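Local structure of DR2417 (Deinococcus radiodurans, 4XWW) at residues Leu242-Phe245 with Ala246-Tyr250; Val266-Gly270 with Arg271-Lys275. The protein is a metal-dependent RNase J of the metallo-beta-lactamase superfamily that probably degrades and matures RNA as a 5'-3' exonuclease, possibly also cutting internally. All blocks are in the same frame, centred on the assembly; numbering follows the deposited sequence.

In the fold
Two strand-to-helix junctions of one parallel sheet in the beta-CASP domain follow each other along the chain. Interaction 1 comes first: strand 240-243, in the middle of the sheet, runs out at L242-F245, and A246-Y250 turns into helix 249-261. That helix leads to strand 265-269 at the sheet's edge, where interaction 2 passes through G270, the N-cap residue, into helix 271-282. Neither contact encloses a long loop; they lie in series, neither nested nor crossed, with centres about 10 Å apart. They still touch, because M273 CE reaches T244 O at 3.5 Å, and both junctions present backbone N-H groups to phosphates of the bound RNA.

Interaction 1 (Leu242-Phe245 with Ala246-Tyr250); sequences LTTF and ASQVY. With nucleotides of chain C.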
# COMPACT_ATOMS: atom_id res chain seq x y z
N LEU A 242 10.02 21.34 -4.71
CA LEU A 242 8.61 21.01 -4.63
C LEU A 242 8.28 19.98 -5.70
O LEU A 242 8.78 20.07 -6.81
CB LEU A 242 7.75 22.28 -4.82
CG LEU A 242 6.24 22.10 -4.75
CD1 LEU A 242 5.60 23.38 -4.19
CD2 LEU A 242 5.65 21.79 -6.15
N THR A 243 7.46 18.99 -5.36
CA THR A 243 6.97 18.01 -6.33
C THR A 243 5.47 18.00 -6.34
O THR A 243 4.81 18.25 -5.33
CB THR A 243 7.50 16.58 -6.04
OG1 THR A 243 7.12 15.69 -7.09
CG2 THR A 243 6.94 16.04 -4.71
N THR A 244 4.91 17.78 -7.53
CA THR A 244 3.48 17.65 -7.72
C THR A 244 3.35 16.86 -9.02
O THR A 244 4.37 16.49 -9.61
CB THR A 244 2.81 19.04 -7.79
OG1 THR A 244 1.39 18.91 -7.74
CG2 THR A 244 3.24 19.77 -9.04
N PHE A 245 2.13 16.56 -9.48
CA PHE A 245 1.98 15.93 -10.79
C PHE A 245 2.49 16.88 -11.87
O PHE A 245 2.19 18.06 -11.81
CB PHE A 245 0.51 15.57 -11.07
CG PHE A 245 -0.19 14.90 -9.92
CD1 PHE A 245 0.23 13.67 -9.45
CD2 PHE A 245 -1.27 15.52 -9.30
CE1 PHE A 245 -0.41 13.06 -8.39
CE2 PHE A 245 -1.92 14.91 -8.24
CZ PHE A 245 -1.49 13.69 -7.78
N ALA A 246 3.25 16.40 -12.86
CA ALA A 246 3.78 17.31 -13.90
C ALA A 246 2.66 17.97 -14.71
O ALA A 246 2.84 19.03 -15.29
CB ALA A 246 4.73 16.58 -14.84
N SER A 247 1.50 17.34 -14.72
CA SER A 247 0.36 17.85 -15.46
C SER A 247 -0.54 18.80 -14.66
O SER A 247 -1.57 19.26 -15.17
CB SER A 247 -0.48 16.69 -15.99
OG SER A 247 -1.16 16.02 -14.95
N GLN A 248 -0.17 19.10 -13.41
CA GLN A 248 -0.99 20.00 -12.61
C GLN A 248 -0.62 21.41 -12.99
O GLN A 248 0.05 22.12 -12.25
CB GLN A 248 -0.79 19.79 -11.10
CG GLN A 248 -2.11 19.57 -10.33
CD GLN A 248 -3.12 20.74 -10.42
OE1 GLN A 248 -2.96 21.71 -11.17
NE2 GLN A 248 -4.19 20.62 -9.63
N VAL A 249 -1.06 21.81 -14.18
CA VAL A 249 -0.67 23.08 -14.74
C VAL A 249 -1.11 24.27 -13.89
O VAL A 249 -0.34 25.21 -13.74
CB VAL A 249 -1.22 23.27 -16.17
CG1 VAL A 249 -0.72 24.57 -16.74
CG2 VAL A 249 -0.77 22.09 -17.06
N TYR A 250 -2.33 24.24 -13.34
CA TYR A 250 -2.73 25.36 -12.48
C TYR A 250 -1.81 25.52 -11.26
O TYR A 250 -1.34 26.62 -10.97
CB TYR A 250 -4.16 25.21 -11.97
CG TYR A 250 -5.21 25.09 -13.04
CD1 TYR A 250 -5.16 25.87 -14.20
CD2 TYR A 250 -6.26 24.20 -12.90
CE1 TYR A 250 -6.15 25.75 -15.20
CE2 TYR A 250 -7.23 24.08 -13.86
CZ TYR A 250 -7.18 24.84 -15.00
OH TYR A 250 -8.18 24.68 -15.93
P U C 5 4.18 12.40 -13.51
OP1 U C 5 3.72 11.99 -12.17
OP2 U C 5 4.53 13.81 -13.76
O5' U C 5 5.44 11.51 -13.90
C5' U C 5 6.65 11.61 -13.13
C4' U C 5 7.39 10.30 -13.12
O4' U C 5 6.53 9.22 -13.57
C3' U C 5 8.58 10.22 -14.07
O3' U C 5 9.72 10.90 -13.57
C2' U C 5 8.77 8.71 -14.18
O2' U C 5 9.38 8.15 -13.04
C1' U C 5 7.31 8.25 -14.26
N1 U C 5 6.84 8.16 -15.65
C2 U C 5 7.14 7.01 -16.35
O2 U C 5 7.76 6.08 -15.86
N3 U C 5 6.69 6.98 -17.64
C4 U C 5 5.98 7.97 -18.30
O4 U C 5 5.64 7.79 -19.47
C5 U C 5 5.71 9.13 -17.51
C6 U C 5 6.15 9.19 -16.25
P U C 4 -1.30 12.47 -15.62
OP1 U C 4 -1.11 13.93 -15.62
OP2 U C 4 -2.39 11.87 -16.43
O5' U C 4 0.10 11.84 -16.06
C5' U C 4 0.40 10.46 -15.83
C4' U C 4 1.27 10.30 -14.61
O4' U C 4 1.20 8.92 -14.16
C3' U C 4 2.76 10.59 -14.81
O3' U C 4 3.07 11.97 -14.58
C2' U C 4 3.41 9.59 -13.86
O2' U C 4 3.35 9.94 -12.50
C1' U C 4 2.50 8.38 -14.06
N1 U C 4 2.78 7.63 -15.29
C2 U C 4 3.49 6.46 -15.18
O2 U C 4 3.89 6.02 -14.11
N3 U C 4 3.72 5.81 -16.37
C4 U C 4 3.32 6.20 -17.62
O4 U C 4 3.60 5.50 -18.60
C5 U C 4 2.58 7.43 -17.66
C6 U C 4 2.34 8.09 -16.52
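The carbonyl oxygen of F245 receives the N-H of Q248 across a type I beta turn, Q248 N to F245 O 3.0 Å. The bond is nearly straight at the hydrogen (166°), yet the donor stands above the carbonyl plane, 60° out of it. One residue into the turn, the backbone turns to the RNA: A246 N donates to OP2 of U5 of chain C at 3.0 Å, so a peptide N-H grips this phosphate oxygen. The F245 ring swings away from the turn, its CG anti to the carbonyl carbon (chi1 -45°), and Q248 CG meets it at the edge, near the ring plane, 4.3 Å from F245 CD2. Beyond the turn the ring packs on a sugar of the RNA. Q248 bends at chi2 and sends OE1 forward to R251 N, capping the first turn of helix 249-261. Its CB lies 4.1 Å from T244 OG1, the two side chains crossing at about a right angle, while that hydroxyl is bonded to S343 O. Strand end, turn and capped helix thus form a beta-alpha junction on the parallel sheet, and with F245, a known UMP-binding residue, they line part of the RNA-binding site in the beta-CASP domain of RNase J.

Interaction 2 (Val266-Gly270 with Arg271-Lys275); sequences VVMEG and RSMIK. With nucleotides of chain C.
With CG anti to the backbone N (chi1 -169°) and a bend only at chi3, the R271 side chain reaches out to lie across the base of U6 of chain C. R271 CD rests 3.5 Å from C5 of that uracil, and one face of the guanidinium lies over its N3, offset toward the rim. The edge of the same group is used differently: R271 NH1 donates to OP2 of U7 of chain C at 3.1 Å, almost perfectly straight (177°) and in the guanidinium plane. One arginine therefore touches a base and the next phosphate along the RNA. The phosphate of U6 is held from the backbone, S272 N reaching its OP2 at 2.9 Å. This is a helix N-terminus used as an anion site, the first turn of helix 271-282 offering an N-H where the helix dipole would probably favour negative charge. G270 is the N-cap residue, and its carbonyl oxygen starts the helix by accepting I274 N at 3.2 Å. Its backbone angles and the nearby OP1 of U6 leave little room for a side chain. I274 CD1 lies over that carbonyl, 3.6 Å from G270 O. On the inner side, M268 and M273 cross at about a right angle, M268 CE 4.1 Å from M273 SD. Both methionines also pack on V309 of the neighbouring strand and on I252 of helix 249-261.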
# COMPACT_ATOMS: atom_id res chain seq x y z
N VAL A 266 13.13 29.60 -10.97
CA VAL A 266 12.57 28.26 -10.99
C VAL A 266 13.32 27.33 -11.94
O VAL A 266 13.66 27.71 -13.06
CB VAL A 266 11.08 28.32 -11.38
CG1 VAL A 266 10.45 26.92 -11.43
CG2 VAL A 266 10.33 29.18 -10.36
N VAL A 267 13.58 26.11 -11.47
CA VAL A 267 14.15 25.06 -12.29
C VAL A 267 13.10 23.98 -12.43
O VAL A 267 12.57 23.49 -11.43
CB VAL A 267 15.43 24.42 -11.69
CG1 VAL A 267 15.96 23.32 -12.60
CG2 VAL A 267 16.51 25.44 -11.44
N MET A 268 12.80 23.61 -13.66
CA MET A 268 11.89 22.49 -13.91
C MET A 268 12.75 21.25 -14.08
O MET A 268 13.60 21.19 -14.96
CB MET A 268 11.02 22.75 -15.14
CG MET A 268 10.16 24.02 -15.05
SD MET A 268 8.74 23.90 -13.94
CE MET A 268 7.57 23.03 -14.99
N GLU A 269 12.55 20.27 -13.20
CA GLU A 269 13.40 19.09 -13.17
C GLU A 269 12.61 17.82 -13.42
O GLU A 269 11.61 17.56 -12.76
CB GLU A 269 14.12 18.98 -11.83
CG GLU A 269 15.29 19.91 -11.64
CD GLU A 269 16.58 19.36 -12.24
OE1 GLU A 269 16.79 18.13 -12.24
OE2 GLU A 269 17.38 20.19 -12.71
N GLY A 270 13.08 17.01 -14.36
CA GLY A 270 12.46 15.73 -14.61
C GLY A 270 11.87 15.79 -16.00
O GLY A 270 11.21 16.78 -16.35
N ARG A 271 12.11 14.74 -16.78
CA ARG A 271 11.66 14.69 -18.17
C ARG A 271 10.19 15.08 -18.31
O ARG A 271 9.82 15.91 -19.15
CB ARG A 271 11.86 13.29 -18.76
CG ARG A 271 11.67 13.26 -20.26
CD ARG A 271 11.33 11.87 -20.78
NE ARG A 271 12.43 10.92 -20.64
CZ ARG A 271 12.71 9.98 -21.54
NH1 ARG A 271 13.72 9.14 -21.34
NH2 ARG A 271 11.98 9.87 -22.64
N SER A 272 9.36 14.49 -17.46
CA SER A 272 7.92 14.71 -17.54
C SER A 272 7.53 16.17 -17.24
O SER A 272 6.60 16.70 -17.85
CB SER A 272 7.20 13.75 -16.59
OG SER A 272 5.96 13.35 -17.15
N MET A 273 8.22 16.81 -16.30
CA MET A 273 7.94 18.22 -16.01
C MET A 273 8.17 19.09 -17.23
O MET A 273 7.35 19.95 -17.56
CB MET A 273 8.81 18.73 -14.86
CG MET A 273 8.24 18.43 -13.50
SD MET A 273 6.81 19.42 -13.09
CE MET A 273 6.28 18.58 -11.59
N ILE A 274 9.29 18.85 -17.91
CA ILE A 274 9.63 19.60 -19.11
C ILE A 274 8.61 19.35 -20.22
O ILE A 274 8.22 20.26 -20.95
CB ILE A 274 11.05 19.23 -19.58
CG1 ILE A 274 12.06 19.68 -18.53
CG2 ILE A 274 11.36 19.86 -20.93
CD1 ILE A 274 13.31 18.83 -18.45
N LYS A 275 8.15 18.10 -20.31
CA LYS A 275 7.19 17.72 -21.34
C LYS A 275 5.85 18.43 -21.17
O LYS A 275 5.35 19.01 -22.13
CB LYS A 275 6.97 16.20 -21.34
CG LYS A 275 5.83 15.77 -22.26
CD LYS A 275 5.55 14.28 -22.17
CE LYS A 275 4.16 14.02 -21.61
NZ LYS A 275 4.23 13.13 -20.41
P U C 6 10.72 11.62 -14.58
OP1 U C 6 11.75 12.34 -13.79
OP2 U C 6 9.91 12.33 -15.61
O5' U C 6 11.42 10.39 -15.33
C5' U C 6 12.09 9.37 -14.62
C4' U C 6 12.45 8.22 -15.53
O4' U C 6 11.23 7.61 -16.05
C3' U C 6 13.24 8.60 -16.77
O3' U C 6 14.62 8.75 -16.52
C2' U C 6 12.90 7.47 -17.74
O2' U C 6 13.62 6.30 -17.42
C1' U C 6 11.43 7.23 -17.40
N1 U C 6 10.52 8.03 -18.27
C2 U C 6 10.15 7.47 -19.48
O2 U C 6 10.52 6.37 -19.84
N3 U C 6 9.31 8.25 -20.24
C4 U C 6 8.82 9.51 -19.94
O4 U C 6 8.08 10.08 -20.73
C5 U C 6 9.25 10.01 -18.67
C6 U C 6 10.07 9.28 -17.90
P U C 5 4.18 12.40 -13.51
OP1 U C 5 3.72 11.99 -12.17
OP2 U C 5 4.53 13.81 -13.76
O5' U C 5 5.44 11.51 -13.90
C5' U C 5 6.65 11.61 -13.13
C4' U C 5 7.39 10.30 -13.12
O4' U C 5 6.53 9.22 -13.57
C3' U C 5 8.58 10.22 -14.07
O3' U C 5 9.72 10.90 -13.57
C2' U C 5 8.77 8.71 -14.18
O2' U C 5 9.38 8.15 -13.04
C1' U C 5 7.31 8.25 -14.26
N1 U C 5 6.84 8.16 -15.65
C2 U C 5 7.14 7.01 -16.35
O2 U C 5 7.76 6.08 -15.86
N3 U C 5 6.69 6.98 -17.64
C4 U C 5 5.98 7.97 -18.30
O4 U C 5 5.64 7.79 -19.47
C5 U C 5 5.71 9.13 -17.51
C6 U C 5 6.15 9.19 -16.25
P U C 7 15.47 9.77 -17.40
OP1 U C 7 14.99 11.14 -17.09
OP2 U C 7 15.46 9.29 -18.80
O5' U C 7 16.94 9.60 -16.82
C5' U C 7 17.27 10.03 -15.48
C4' U C 7 18.14 9.00 -14.80
O4' U C 7 19.12 8.50 -15.75
C3' U C 7 18.94 9.52 -13.61
O3' U C 7 19.16 8.47 -12.67
C2' U C 7 20.26 9.93 -14.26
O2' U C 7 21.34 9.95 -13.36
C1' U C 7 20.43 8.82 -15.30
N1 U C 7 21.26 9.21 -16.46
C2 U C 7 22.44 9.87 -16.21
O2 U C 7 22.82 10.15 -15.08
N3 U C 7 23.17 10.19 -17.32
C4 U C 7 22.86 9.92 -18.64
O4 U C 7 23.62 10.28 -19.53
C5 U C 7 21.62 9.23 -18.82
C6 U C 7 20.88 8.90 -17.75